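Local coordinates for protein GCN5-related N-acetyltransferase (Kribbella flavida, PDB 4H89) that probably transfers an acyl group, most likely acetyl from acetyl-CoA, to an acceptor not yet identified, as a member of the GCN5-related N-acetyltransferase family, at residues A[49-54]-A[60-65]; A[78-83]-A[120-125]; A[108-113]-A[139-144]; A[20-25]-A[73-78]; A[154-157]-A[163-166]. All blocks are in the same frame, centred on the assembly; numbering follows the deposited sequence.

Contact 1. Residues A[49-54]-A[60-65]; sequences SLWMTP and SRTTVA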
# COMPACT_ATOMS: atom_id res chain seq x y z
N SER A 49 -2.69 -16.60 5.24
CA SER A 49 -3.79 -15.77 4.72
C SER A 49 -3.29 -14.65 3.82
O SER A 49 -3.97 -14.31 2.82
CB SER A 49 -4.60 -15.20 5.87
OG SER A 49 -5.41 -16.25 6.38
N LEU A 50 -2.15 -14.06 4.15
CA LEU A 50 -1.62 -12.97 3.36
C LEU A 50 -1.08 -13.50 2.03
O LEU A 50 -1.16 -12.80 1.03
CB LEU A 50 -0.52 -12.25 4.11
CG LEU A 50 -0.99 -11.32 5.24
CD1 LEU A 50 0.21 -10.53 5.73
CD2 LEU A 50 -2.11 -10.36 4.83
N TRP A 51 -0.57 -14.73 2.03
CA TRP A 51 0.16 -15.25 0.88
C TRP A 51 -0.64 -16.12 -0.10
O TRP A 51 -0.55 -15.96 -1.32
CB TRP A 51 1.41 -16.02 1.36
CG TRP A 51 2.31 -16.29 0.22
CD1 TRP A 51 2.41 -17.43 -0.49
CD2 TRP A 51 3.19 -15.35 -0.36
NE1 TRP A 51 3.27 -17.24 -1.54
CE2 TRP A 51 3.78 -15.97 -1.47
CE3 TRP A 51 3.53 -14.03 -0.06
CZ2 TRP A 51 4.73 -15.32 -2.26
CZ3 TRP A 51 4.46 -13.38 -0.86
CH2 TRP A 51 5.02 -14.02 -1.96
N MSE A 52 -1.34 -17.11 0.42
CA MSE A 52 -2.17 -18.02 -0.34
C MSE A 52 -3.42 -17.29 -0.74
O MSE A 52 -3.92 -16.46 -0.00
CB MSE A 52 -2.51 -19.26 0.48
CG MSE A 52 -1.30 -20.08 0.91
SE MSE A 52 -0.12 -20.79 -0.45
CE MSE A 52 -1.29 -22.17 -0.95
N THR A 53 -3.87 -17.56 -1.97
CA THR A 53 -5.03 -16.89 -2.57
C THR A 53 -6.23 -17.77 -2.44
O THR A 53 -6.25 -18.88 -3.01
CB THR A 53 -4.83 -16.71 -4.09
OG1 THR A 53 -3.76 -15.86 -4.31
CG2 THR A 53 -6.05 -16.07 -4.69
N PRO A 54 -7.23 -17.31 -1.70
CA PRO A 54 -8.50 -18.04 -1.63
C PRO A 54 -9.36 -17.83 -2.88
O PRO A 54 -9.33 -16.77 -3.50
CB PRO A 54 -9.17 -17.46 -0.40
CG PRO A 54 -8.60 -16.11 -0.20
CD PRO A 54 -7.25 -16.08 -0.88
N SER A 60 -6.85 -12.84 -8.56
CA SER A 60 -5.67 -13.07 -7.73
C SER A 60 -5.22 -14.49 -7.92
O SER A 60 -5.98 -15.34 -8.33
CB SER A 60 -6.05 -12.85 -6.26
OG SER A 60 -6.38 -11.48 -6.02
N ARG A 61 -3.94 -14.74 -7.60
CA ARG A 61 -3.35 -16.05 -7.83
C ARG A 61 -2.10 -16.20 -7.01
O ARG A 61 -1.43 -15.20 -6.74
CB ARG A 61 -3.07 -16.22 -9.34
CG ARG A 61 -2.34 -17.50 -9.78
CD ARG A 61 -2.39 -17.56 -11.30
NE ARG A 61 -1.67 -18.69 -11.85
CZ ARG A 61 -0.54 -18.63 -12.53
NH1 ARG A 61 0.04 -17.48 -12.75
NH2 ARG A 61 -0.03 -19.74 -12.96
N THR A 62 -1.81 -17.43 -6.60
CA THR A 62 -0.53 -17.76 -5.96
C THR A 62 0.08 -18.90 -6.73
O THR A 62 -0.61 -19.87 -7.06
CB THR A 62 -0.74 -18.12 -4.50
OG1 THR A 62 -1.43 -17.06 -3.85
CG2 THR A 62 0.58 -18.43 -3.78
N THR A 63 1.38 -18.79 -7.01
CA THR A 63 2.13 -19.80 -7.73
C THR A 63 3.30 -20.31 -6.92
O THR A 63 3.72 -19.66 -5.96
CB THR A 63 2.69 -19.25 -9.04
OG1 THR A 63 3.58 -18.19 -8.75
CG2 THR A 63 1.57 -18.76 -9.94
N VAL A 64 3.79 -21.46 -7.35
CA VAL A 64 5.08 -21.98 -6.87
C VAL A 64 5.96 -22.27 -8.07
O VAL A 64 5.46 -22.63 -9.15
CB VAL A 64 4.99 -23.23 -5.98
CG1 VAL A 64 4.43 -22.87 -4.63
CG2 VAL A 64 4.18 -24.33 -6.65
N ALA A 65 7.27 -22.14 -7.86
CA ALA A 65 8.27 -22.65 -8.79
C ALA A 65 8.77 -23.97 -8.17
O ALA A 65 9.14 -23.99 -6.99
CB ALA A 65 9.41 -21.70 -8.88
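Thr62, on strand 61-66 of the GNAT sheet between strands 10-13 and 72-80, turns its hydroxyl up to the C-terminal end of helix 44-51 and donates to the backbone oxygen of Trp51. The bond, OG1 to Trp51 O at 2.9 Å, lies in the carbonyl plane on a lone pair, with a C=O...O angle of 142°; the same carbonyl also accepts from Asn77 on the next strand. Thr62 has its OG1 anti to the carbonyl carbon (chi1 -55°), which leaves CG2 to go the other way, toward the indole and the selenium of Met52, a selenomethionine. Trp51 reaches that methyl because its CG stands anti to the backbone N (chi1 -167°), bringing NE1 within 3.7 Å of Thr62 CG2, while its N-H is bonded to Ser75. Just past the helix, Thr53 lies alongside Thr62, their side chains antiparallel, and the two hydroxyl oxygens, Thr53 OG1 and Thr62 OG1, close to 2.7 Å. A valine in place of Thr62 would keep the methyl packing but would probably leave the Trp51 carbonyl without one of its two donors and the Thr53 hydroxyl without its neighbour. The other branch of Thr53, CG2, meets Ser60 CB at 3.6 Å.

Contact 2. Residues A[78-83]-A[120-125]; sequences MYPNRP and EGFRAI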
# COMPACT_ATOMS: atom_id res chain seq x y z
N MSE A 78 -0.10 -12.63 -6.63
CA MSE A 78 -0.46 -11.58 -7.57
C MSE A 78 -1.92 -11.26 -7.37
O MSE A 78 -2.74 -12.14 -7.08
CB MSE A 78 -0.07 -12.00 -9.01
CG MSE A 78 -0.82 -13.27 -9.49
SE MSE A 78 0.30 -14.35 -10.69
CE MSE A 78 1.44 -14.93 -9.45
N TYR A 79 -2.28 -9.99 -7.59
CA TYR A 79 -3.59 -9.52 -7.14
C TYR A 79 -3.77 -8.09 -7.67
O TYR A 79 -2.80 -7.46 -8.03
CB TYR A 79 -3.64 -9.52 -5.57
CG TYR A 79 -2.34 -9.04 -4.95
CD1 TYR A 79 -2.05 -7.69 -4.79
CD2 TYR A 79 -1.39 -9.95 -4.58
CE1 TYR A 79 -0.79 -7.27 -4.29
CE2 TYR A 79 -0.17 -9.56 -4.08
CZ TYR A 79 0.14 -8.24 -3.94
OH TYR A 79 1.40 -7.91 -3.44
N PRO A 80 -4.97 -7.54 -7.61
CA PRO A 80 -5.10 -6.12 -7.94
C PRO A 80 -4.39 -5.25 -6.90
O PRO A 80 -4.50 -5.51 -5.67
CB PRO A 80 -6.63 -5.88 -7.93
CG PRO A 80 -7.23 -7.26 -8.04
CD PRO A 80 -6.27 -8.14 -7.31
N ASN A 81 -3.68 -4.22 -7.32
CA ASN A 81 -2.93 -3.40 -6.39
C ASN A 81 -3.82 -2.59 -5.49
O ASN A 81 -3.45 -2.31 -4.37
CB ASN A 81 -1.96 -2.47 -7.10
CG ASN A 81 -0.85 -1.97 -6.17
OD1 ASN A 81 -0.33 -2.73 -5.33
ND2 ASN A 81 -0.47 -0.72 -6.30
N ARG A 82 -4.97 -2.16 -6.02
CA ARG A 82 -5.94 -1.38 -5.31
C ARG A 82 -7.31 -1.85 -5.79
O ARG A 82 -7.44 -2.37 -6.86
CB ARG A 82 -5.79 0.14 -5.64
CG ARG A 82 -4.49 0.69 -5.09
CD ARG A 82 -4.18 2.15 -5.38
NE ARG A 82 -3.27 2.60 -4.30
CZ ARG A 82 -1.95 2.71 -4.39
NH1 ARG A 82 -1.26 3.01 -3.30
NH2 ARG A 82 -1.30 2.59 -5.57
N PRO A 83 -8.33 -1.67 -4.96
CA PRO A 83 -9.67 -2.10 -5.35
C PRO A 83 -10.37 -1.07 -6.19
O PRO A 83 -9.88 0.03 -6.43
CB PRO A 83 -10.37 -2.26 -4.00
CG PRO A 83 -9.72 -1.23 -3.14
CD PRO A 83 -8.26 -1.22 -3.58
N GLU A 120 -5.32 -11.88 -17.91
CA GLU A 120 -6.44 -11.53 -17.04
C GLU A 120 -6.93 -10.10 -17.28
O GLU A 120 -7.88 -9.65 -16.65
CB GLU A 120 -6.03 -11.68 -15.60
CG GLU A 120 -5.92 -13.12 -15.16
CD GLU A 120 -7.24 -13.85 -15.14
OE1 GLU A 120 -8.28 -13.22 -14.87
OE2 GLU A 120 -7.21 -15.06 -15.37
N GLY A 121 -6.30 -9.38 -18.20
CA GLY A 121 -6.85 -8.11 -18.61
C GLY A 121 -6.37 -6.88 -17.89
O GLY A 121 -6.84 -5.78 -18.16
N PHE A 122 -5.36 -7.02 -17.03
CA PHE A 122 -4.84 -5.85 -16.35
C PHE A 122 -4.19 -4.93 -17.38
O PHE A 122 -3.70 -5.37 -18.43
CB PHE A 122 -3.83 -6.27 -15.27
CG PHE A 122 -4.44 -6.95 -14.05
CD1 PHE A 122 -4.93 -6.21 -13.01
CD2 PHE A 122 -4.54 -8.31 -14.00
CE1 PHE A 122 -5.42 -6.81 -11.85
CE2 PHE A 122 -4.99 -8.94 -12.84
CZ PHE A 122 -5.47 -8.20 -11.78
N ARG A 123 -4.10 -3.66 -17.02
CA ARG A 123 -3.49 -2.62 -17.86
C ARG A 123 -2.04 -2.28 -17.48
O ARG A 123 -1.32 -1.68 -18.26
CB ARG A 123 -4.30 -1.35 -17.81
CG ARG A 123 -5.58 -1.46 -18.58
CD ARG A 123 -6.49 -0.27 -18.37
NE ARG A 123 -7.43 -0.07 -19.48
CZ ARG A 123 -8.52 -0.79 -19.68
NH1 ARG A 123 -9.30 -0.41 -20.64
NH2 ARG A 123 -8.88 -1.87 -18.93
N ALA A 124 -1.60 -2.69 -16.29
CA ALA A 124 -0.27 -2.39 -15.78
C ALA A 124 -0.03 -3.23 -14.55
O ALA A 124 -0.92 -3.86 -14.03
CB ALA A 124 -0.16 -0.91 -15.47
N ILE A 125 1.23 -3.18 -14.13
CA ILE A 125 1.69 -3.80 -12.89
C ILE A 125 2.51 -2.77 -12.11
O ILE A 125 3.31 -2.05 -12.68
CB ILE A 125 2.60 -5.02 -13.15
CG1 ILE A 125 1.96 -6.00 -14.11
CG2 ILE A 125 2.92 -5.75 -11.85
CD1 ILE A 125 2.90 -7.04 -14.71
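Phe122 lays the CE1 corner of its ring against Pro80, 4.0 Å from the proline CA, and the neighbouring CZ comes near the carbonyl carbon of Tyr79. The approach is oblique to the ring. Within the pyrrolidine, CB is the atom engaged, 4.2 Å from Phe122 CE1, making this a purely apolar touch between one phenyl corner and the start of a proline ring. The phenyl gets there because its CG lies anti to the carbonyl carbon (chi1 -72°), sending the ring from the connecting loop toward the end of strand 72-80. In the GNAT fold this loop is the link from helix 105-119 to strand 124-131, and here it opens with a Schellman motif: Gly121 leaves the helix with positive phi (93°), where a CB would collide with the carbonyl oxygen of the residue before, so glycine suits the position. Phe122 follows directly and turns inward. Strand 89-96 runs between strands 72-80 and 124-131 in the sheet, and the phenyl also rests on its Ala90 while meeting the indole of Trp116 with the planes at about 40°. Ser60, from the loop that leads into strand 61-66, also packs against Pro80.

Contact 3. Residues A[108-113]-A[139-144]; sequences ALCQDM and KLWQSL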
# COMPACT_ATOMS: atom_id res chain seq x y z
N ALA A 108 11.55 -16.59 -13.64
CA ALA A 108 10.48 -17.44 -14.07
C ALA A 108 9.18 -17.04 -13.39
O ALA A 108 8.12 -16.98 -14.03
CB ALA A 108 10.82 -18.88 -13.78
N LEU A 109 9.23 -16.81 -12.08
CA LEU A 109 8.02 -16.42 -11.35
C LEU A 109 7.48 -15.10 -11.88
O LEU A 109 6.26 -14.96 -12.03
CB LEU A 109 8.31 -16.34 -9.86
CG LEU A 109 8.53 -17.62 -9.08
CD1 LEU A 109 9.13 -17.28 -7.72
CD2 LEU A 109 7.21 -18.35 -8.94
N CYS A 110 8.34 -14.13 -12.11
CA CYS A 110 7.85 -12.83 -12.55
C CYS A 110 7.36 -12.86 -13.99
O CYS A 110 6.36 -12.23 -14.29
CB CYS A 110 8.94 -11.77 -12.37
SG CYS A 110 8.34 -10.07 -12.61
N GLN A 111 8.05 -13.57 -14.87
CA GLN A 111 7.54 -13.68 -16.23
C GLN A 111 6.16 -14.34 -16.25
O GLN A 111 5.26 -13.93 -16.97
CB GLN A 111 8.50 -14.45 -17.12
CG GLN A 111 8.06 -14.49 -18.58
CD GLN A 111 8.01 -13.10 -19.20
OE1 GLN A 111 8.99 -12.40 -19.15
NE2 GLN A 111 6.84 -12.66 -19.64
N ASP A 112 6.01 -15.40 -15.47
CA ASP A 112 4.72 -16.07 -15.36
C ASP A 112 3.65 -15.10 -14.85
O ASP A 112 2.51 -15.09 -15.33
CB ASP A 112 4.82 -17.31 -14.46
CG ASP A 112 3.48 -17.97 -14.28
OD1 ASP A 112 3.07 -18.78 -15.15
OD2 ASP A 112 2.84 -17.62 -13.27
N MSE A 113 4.00 -14.28 -13.87
CA MSE A 113 3.08 -13.27 -13.34
C MSE A 113 2.70 -12.23 -14.41
O MSE A 113 1.51 -11.87 -14.53
CB MSE A 113 3.74 -12.63 -12.10
CG MSE A 113 2.89 -11.57 -11.40
SE MSE A 113 3.07 -9.82 -12.14
CE MSE A 113 1.37 -9.27 -11.70
N LYS A 139 17.35 -4.87 -10.76
CA LYS A 139 17.86 -5.12 -12.09
C LYS A 139 17.06 -6.19 -12.81
O LYS A 139 16.86 -6.10 -14.02
CB LYS A 139 19.36 -5.45 -12.04
CG LYS A 139 20.15 -4.20 -11.62
CD LYS A 139 21.63 -4.49 -11.60
CE LYS A 139 22.43 -3.30 -11.08
NZ LYS A 139 22.13 -2.04 -11.82
N LEU A 140 16.61 -7.21 -12.09
CA LEU A 140 15.80 -8.26 -12.70
C LEU A 140 14.48 -7.66 -13.17
O LEU A 140 14.08 -7.86 -14.31
CB LEU A 140 15.54 -9.39 -11.68
CG LEU A 140 14.51 -10.46 -12.10
CD1 LEU A 140 14.96 -11.17 -13.35
CD2 LEU A 140 14.26 -11.46 -10.98
N TRP A 141 13.85 -6.85 -12.33
CA TRP A 141 12.58 -6.26 -12.72
C TRP A 141 12.78 -5.31 -13.92
O TRP A 141 11.96 -5.31 -14.84
CB TRP A 141 11.92 -5.51 -11.58
CG TRP A 141 11.70 -6.20 -10.31
CD1 TRP A 141 11.68 -5.59 -9.04
CD2 TRP A 141 11.49 -7.55 -10.10
NE1 TRP A 141 11.45 -6.49 -8.10
CE2 TRP A 141 11.30 -7.71 -8.70
CE3 TRP A 141 11.40 -8.65 -10.92
CZ2 TRP A 141 11.10 -8.94 -8.11
CZ3 TRP A 141 11.22 -9.88 -10.34
CH2 TRP A 141 11.04 -10.03 -8.95
N GLN A 142 13.84 -4.52 -13.91
CA GLN A 142 14.16 -3.68 -15.08
C GLN A 142 14.31 -4.52 -16.34
O GLN A 142 13.85 -4.12 -17.42
CB GLN A 142 15.41 -2.83 -14.81
CG GLN A 142 15.13 -1.72 -13.81
CD GLN A 142 16.36 -0.97 -13.39
OE1 GLN A 142 17.43 -1.57 -13.20
NE2 GLN A 142 16.22 0.32 -13.17
N SER A 143 14.98 -5.67 -16.22
CA SER A 143 15.18 -6.55 -17.38
C SER A 143 13.87 -7.12 -17.93
O SER A 143 13.82 -7.54 -19.08
CB SER A 143 16.15 -7.69 -17.07
OG SER A 143 15.54 -8.75 -16.35
N LEU A 144 12.82 -7.08 -17.10
CA LEU A 144 11.50 -7.57 -17.45
C LEU A 144 10.55 -6.44 -17.74
O LEU A 144 9.35 -6.65 -17.80
CB LEU A 144 10.95 -8.46 -16.35
CG LEU A 144 11.70 -9.79 -16.22
CD1 LEU A 144 11.25 -10.48 -14.95
CD2 LEU A 144 11.54 -10.65 -17.46
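Cys110 directs its CB from helix 105-119 toward the end of helix 135-143, where that carbon touches two side chains: Trp141 CZ3 lies 3.6 Å from Cys110 CB, and Leu144 CD1 lies 3.7 Å from it. One bond further out, SG stays with the same pair. The sulfur stands anti to the backbone N (chi1 -170°), a setting that carries it along the indole, 3.7 Å from Trp141 CZ3 and only slightly farther from CE3. This is a sulfur-aromatic contact of the oblique kind, with SG 4.4 Å from the centroid of the six-membered ring and 47° off its normal. Leu144 CD1 is the sulfur's other neighbour, at 3.8 Å from Cys110 SG.

In the GNAT fold these two helices succeed one another around strand 124-131, the first leading into it and the second following it, and here a cysteine and a glutamine of the first meet a tryptophan of the second and the leucine just after it. The indole itself is held by rings of the sheet: Phe127 meets it edge-to-face, and Phe94, which also touches Cys110, lies against it. The two methyls of Leu144 divide the work. While CD1 faces the cysteine, CD2 touches the amide oxygen of Gln111, with OE1 3.5 Å from Leu144 CD2. Gln111 brings that oxygen round by a bend at chi2 (63°), crossing the leucine at a slant, and its NE2 is hydrogen-bonded to Asp115, which fixes the turn of the amide.

Contact 4. Residues A[20-25]-A[73-78]; sequences PAILPF and LGSANM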
# COMPACT_ATOMS: atom_id res chain seq x y z
N PRO A 20 3.42 -25.42 3.64
CA PRO A 20 4.52 -25.69 4.55
C PRO A 20 5.89 -25.51 4.00
O PRO A 20 6.79 -25.19 4.74
CB PRO A 20 4.26 -27.15 5.00
CG PRO A 20 2.79 -27.30 4.85
CD PRO A 20 2.47 -26.55 3.61
N ALA A 21 6.07 -25.66 2.68
CA ALA A 21 7.36 -25.42 2.05
C ALA A 21 7.61 -23.95 1.82
O ALA A 21 8.75 -23.50 1.78
CB ALA A 21 7.41 -26.16 0.72
N ILE A 22 6.55 -23.15 1.69
CA ILE A 22 6.66 -21.70 1.46
C ILE A 22 6.93 -20.92 2.74
O ILE A 22 7.70 -19.95 2.77
CB ILE A 22 5.37 -21.16 0.78
CG1 ILE A 22 5.17 -21.87 -0.56
CG2 ILE A 22 5.45 -19.63 0.61
CD1 ILE A 22 3.80 -21.65 -1.14
N LEU A 23 6.31 -21.34 3.83
CA LEU A 23 6.42 -20.69 5.15
C LEU A 23 7.87 -20.36 5.56
O LEU A 23 8.13 -19.24 5.94
CB LEU A 23 5.68 -21.53 6.21
CG LEU A 23 5.84 -21.06 7.66
CD1 LEU A 23 5.25 -19.68 7.89
CD2 LEU A 23 5.16 -22.07 8.58
N PRO A 24 8.80 -21.33 5.45
CA PRO A 24 10.18 -20.95 5.82
C PRO A 24 10.77 -19.85 4.99
O PRO A 24 11.65 -19.14 5.48
CB PRO A 24 10.97 -22.26 5.73
CG PRO A 24 10.05 -23.30 5.18
CD PRO A 24 8.66 -22.76 5.15
N PHE A 25 10.36 -19.70 3.72
CA PHE A 25 10.87 -18.57 2.93
C PHE A 25 10.47 -17.26 3.52
O PHE A 25 11.24 -16.33 3.56
CB PHE A 25 10.32 -18.52 1.49
CG PHE A 25 10.46 -19.78 0.70
CD1 PHE A 25 11.38 -20.74 1.04
CD2 PHE A 25 9.64 -19.96 -0.43
CE1 PHE A 25 11.48 -21.90 0.32
CE2 PHE A 25 9.72 -21.14 -1.14
CZ PHE A 25 10.67 -22.10 -0.79
N LEU A 73 10.82 -24.23 -4.85
CA LEU A 73 12.01 -23.37 -4.87
C LEU A 73 11.68 -21.90 -4.63
O LEU A 73 12.56 -21.10 -4.40
CB LEU A 73 12.67 -23.48 -6.23
CG LEU A 73 13.02 -24.90 -6.68
CD1 LEU A 73 13.63 -24.84 -8.08
CD2 LEU A 73 13.99 -25.55 -5.71
N GLY A 74 10.42 -21.54 -4.76
CA GLY A 74 9.99 -20.16 -4.66
C GLY A 74 8.48 -20.05 -4.86
O GLY A 74 7.82 -21.03 -5.22
N SER A 75 7.96 -18.85 -4.62
CA SER A 75 6.53 -18.66 -4.74
C SER A 75 6.25 -17.21 -5.08
O SER A 75 7.04 -16.31 -4.76
CB SER A 75 5.86 -19.08 -3.42
OG SER A 75 4.45 -18.96 -3.48
N ALA A 76 5.10 -16.95 -5.72
CA ALA A 76 4.68 -15.59 -6.02
C ALA A 76 3.19 -15.49 -5.69
O ALA A 76 2.44 -16.46 -5.82
CB ALA A 76 4.88 -15.24 -7.47
N ASN A 77 2.76 -14.29 -5.35
CA ASN A 77 1.35 -14.06 -5.36
C ASN A 77 1.09 -12.73 -6.06
O ASN A 77 1.97 -11.86 -6.13
CB ASN A 77 0.72 -14.15 -3.98
CG ASN A 77 1.02 -12.96 -3.14
OD1 ASN A 77 1.79 -12.07 -3.56
ND2 ASN A 77 0.43 -12.91 -2.01
N MSE A 78 -0.10 -12.63 -6.63
CA MSE A 78 -0.46 -11.58 -7.57
C MSE A 78 -1.92 -11.26 -7.37
O MSE A 78 -2.74 -12.14 -7.08
CB MSE A 78 -0.07 -12.00 -9.01
CG MSE A 78 -0.82 -13.27 -9.49
SE MSE A 78 0.30 -14.35 -10.69
CE MSE A 78 1.44 -14.93 -9.45
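Ile22 and Phe25 share one setting of the first torsion, each carrying CG1 or CG anti to its own carbonyl carbon (chi1 -60° and -52°), and both side chains thereby lean from helix 19-32 onto strand 72-80 of the GNAT sheet. The axis of segment 20-25 runs at 88° to that of strand segment 73-78, with a closest approach of 8.7 Å. Ser75 turns its hydroxyl up to meet Ile22: CD1 of the isoleucine, at the end of an extended CG1 branch, is 3.6 Å from Ser75 OG, and CG2 rests against the serine CB. That hydroxyl is buried but well provided for, since besides its bond with Trp51 it is hydrogen-bonded to the carbonyl of Thr63. Replacing Ile22 by an alanine would probably open a gap over Ser75 and Val64, leaving the serine's hydrogen-bonded group less closely covered. Phe25 reaches the strand where a classic bulge sets two residues, Leu73 and Gly74, opposite the single Ala65. One face of the phenyl is turned back on its own helix, under the carbonyl oxygen of Ala21. The ring meets the strand backbone itself, Phe25 CE2 lying 3.7 Å from Gly74 CA.

Contact 5. Residues A[154-157]-A[163-166]; sequences EAFH and YVGL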
# COMPACT_ATOMS: atom_id res chain seq x y z
N GLU A 154 14.97 7.17 2.34
CA GLU A 154 15.11 6.77 3.74
C GLU A 154 13.85 6.12 4.31
O GLU A 154 13.58 6.21 5.50
CB GLU A 154 15.57 7.98 4.57
CG GLU A 154 16.99 8.42 4.27
CD GLU A 154 17.54 9.40 5.27
OE1 GLU A 154 18.76 9.38 5.45
OE2 GLU A 154 16.83 10.23 5.76
N ALA A 155 13.17 5.36 3.49
CA ALA A 155 11.90 4.77 3.89
C ALA A 155 12.00 3.36 4.46
O ALA A 155 11.01 2.76 4.87
CB ALA A 155 10.90 4.79 2.75
N PHE A 156 13.22 2.81 4.50
CA PHE A 156 13.40 1.42 4.95
C PHE A 156 14.70 1.35 5.72
O PHE A 156 15.73 1.79 5.22
CB PHE A 156 13.48 0.50 3.71
CG PHE A 156 13.56 -0.98 4.03
CD1 PHE A 156 14.80 -1.59 4.25
CD2 PHE A 156 12.44 -1.77 4.09
CE1 PHE A 156 14.85 -2.94 4.51
CE2 PHE A 156 12.49 -3.12 4.33
CZ PHE A 156 13.70 -3.70 4.54
N HIS A 157 14.68 0.83 6.95
CA HIS A 157 15.91 0.65 7.75
C HIS A 157 16.55 -0.70 7.44
O HIS A 157 16.02 -1.75 7.74
CB HIS A 157 15.65 0.77 9.25
CG HIS A 157 16.93 0.81 10.01
ND1 HIS A 157 17.51 -0.31 10.56
CD2 HIS A 157 17.80 1.82 10.21
CE1 HIS A 157 18.69 0.01 11.05
NE2 HIS A 157 18.88 1.30 10.88
N TYR A 163 19.20 3.75 6.79
CA TYR A 163 17.95 4.16 6.14
C TYR A 163 18.19 4.35 4.64
O TYR A 163 19.06 5.12 4.24
CB TYR A 163 17.37 5.44 6.73
CG TYR A 163 16.90 5.30 8.16
CD1 TYR A 163 15.71 4.66 8.46
CD2 TYR A 163 17.66 5.76 9.22
CE1 TYR A 163 15.28 4.53 9.77
CE2 TYR A 163 17.23 5.64 10.53
CZ TYR A 163 16.06 5.02 10.81
OH TYR A 163 15.61 4.85 12.08
N VAL A 164 17.47 3.59 3.84
CA VAL A 164 17.59 3.56 2.38
C VAL A 164 16.22 3.74 1.73
O VAL A 164 15.14 3.67 2.37
CB VAL A 164 18.27 2.27 1.89
CG1 VAL A 164 19.64 2.14 2.52
CG2 VAL A 164 17.44 1.03 2.15
N GLY A 165 16.24 4.01 0.43
CA GLY A 165 15.00 4.30 -0.30
C GLY A 165 14.17 3.09 -0.64
O GLY A 165 14.65 1.97 -0.73
N LEU A 166 12.87 3.37 -0.87
CA LEU A 166 11.94 2.42 -1.43
C LEU A 166 11.48 2.91 -2.81
O LEU A 166 10.83 3.95 -2.89
CB LEU A 166 10.74 2.22 -0.49
CG LEU A 166 10.99 1.48 0.83
CD1 LEU A 166 9.69 1.46 1.62
CD2 LEU A 166 11.50 0.05 0.57
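Phe156 and Val164 form the hydrogen-bonded pair of an antiparallel hairpin at strand 147-155, outermost in the GNAT sheet, where the chain turns corners and a classic beta bulge pits Ala155 and Phe156 against Val164 alone. Among the backbone bonds, Val164 N gives to Phe156 O at 2.9 Å and nearly straight, 171° at the hydrogen. The bulge makes the carbonyl of Val164 take two donors, Phe156 N at 3.0 Å and, weakly and strongly bent, Ala155 N. At the dimer interface Glu154 O accepts from His88 of the second subunit. Apolar contacts gather round Leu166, whose branches part: CD1 meets Ala155 CB and CD2 meets Phe156 CB, each pair 3.7 Å apart, with the phenyl crossing the leucine at about a right angle. Beyond, Val131 of strand 124-131 packs on Phe156, Val164 and Leu166. The aromatic group is the non-hydrogen-bonded pair His157 and Tyr163, the latter also met edge-to-face by that His88. The imidazole of His157, its CG anti to the backbone N (chi1 -171°), turns its edge to the face of Tyr163 in a T-shaped stack with planes at 71°, and His157 CD2 stands 3.6 Å above the Tyr163 ring centre.

Contacts 1 and 4 illustrate how helices cover one face of a sheet: they lie 9 Å apart between centres and meet at Ser75. Contact 4 is wholly buried and made by packing alone, whereas contact 1, partly buried, relies on hydroxyls and a helix-end carbonyl. Contact 2, partly buried, shares strand 72-80 and Met78 with contact 4, but with looser ring packing. Contact 3, also partly buried, joins helix 105-119 to helix 135-143; its Asp112 forms a salt bridge with Arg61 of contact 1, and its Met113 packs on Met78. Contact 5, mostly buried though about 19 Å from the chain's centre, exposes Glu154 and His157 and relies on strand pairing and aromatic stacking beside the second subunit, which contact 2 also touches.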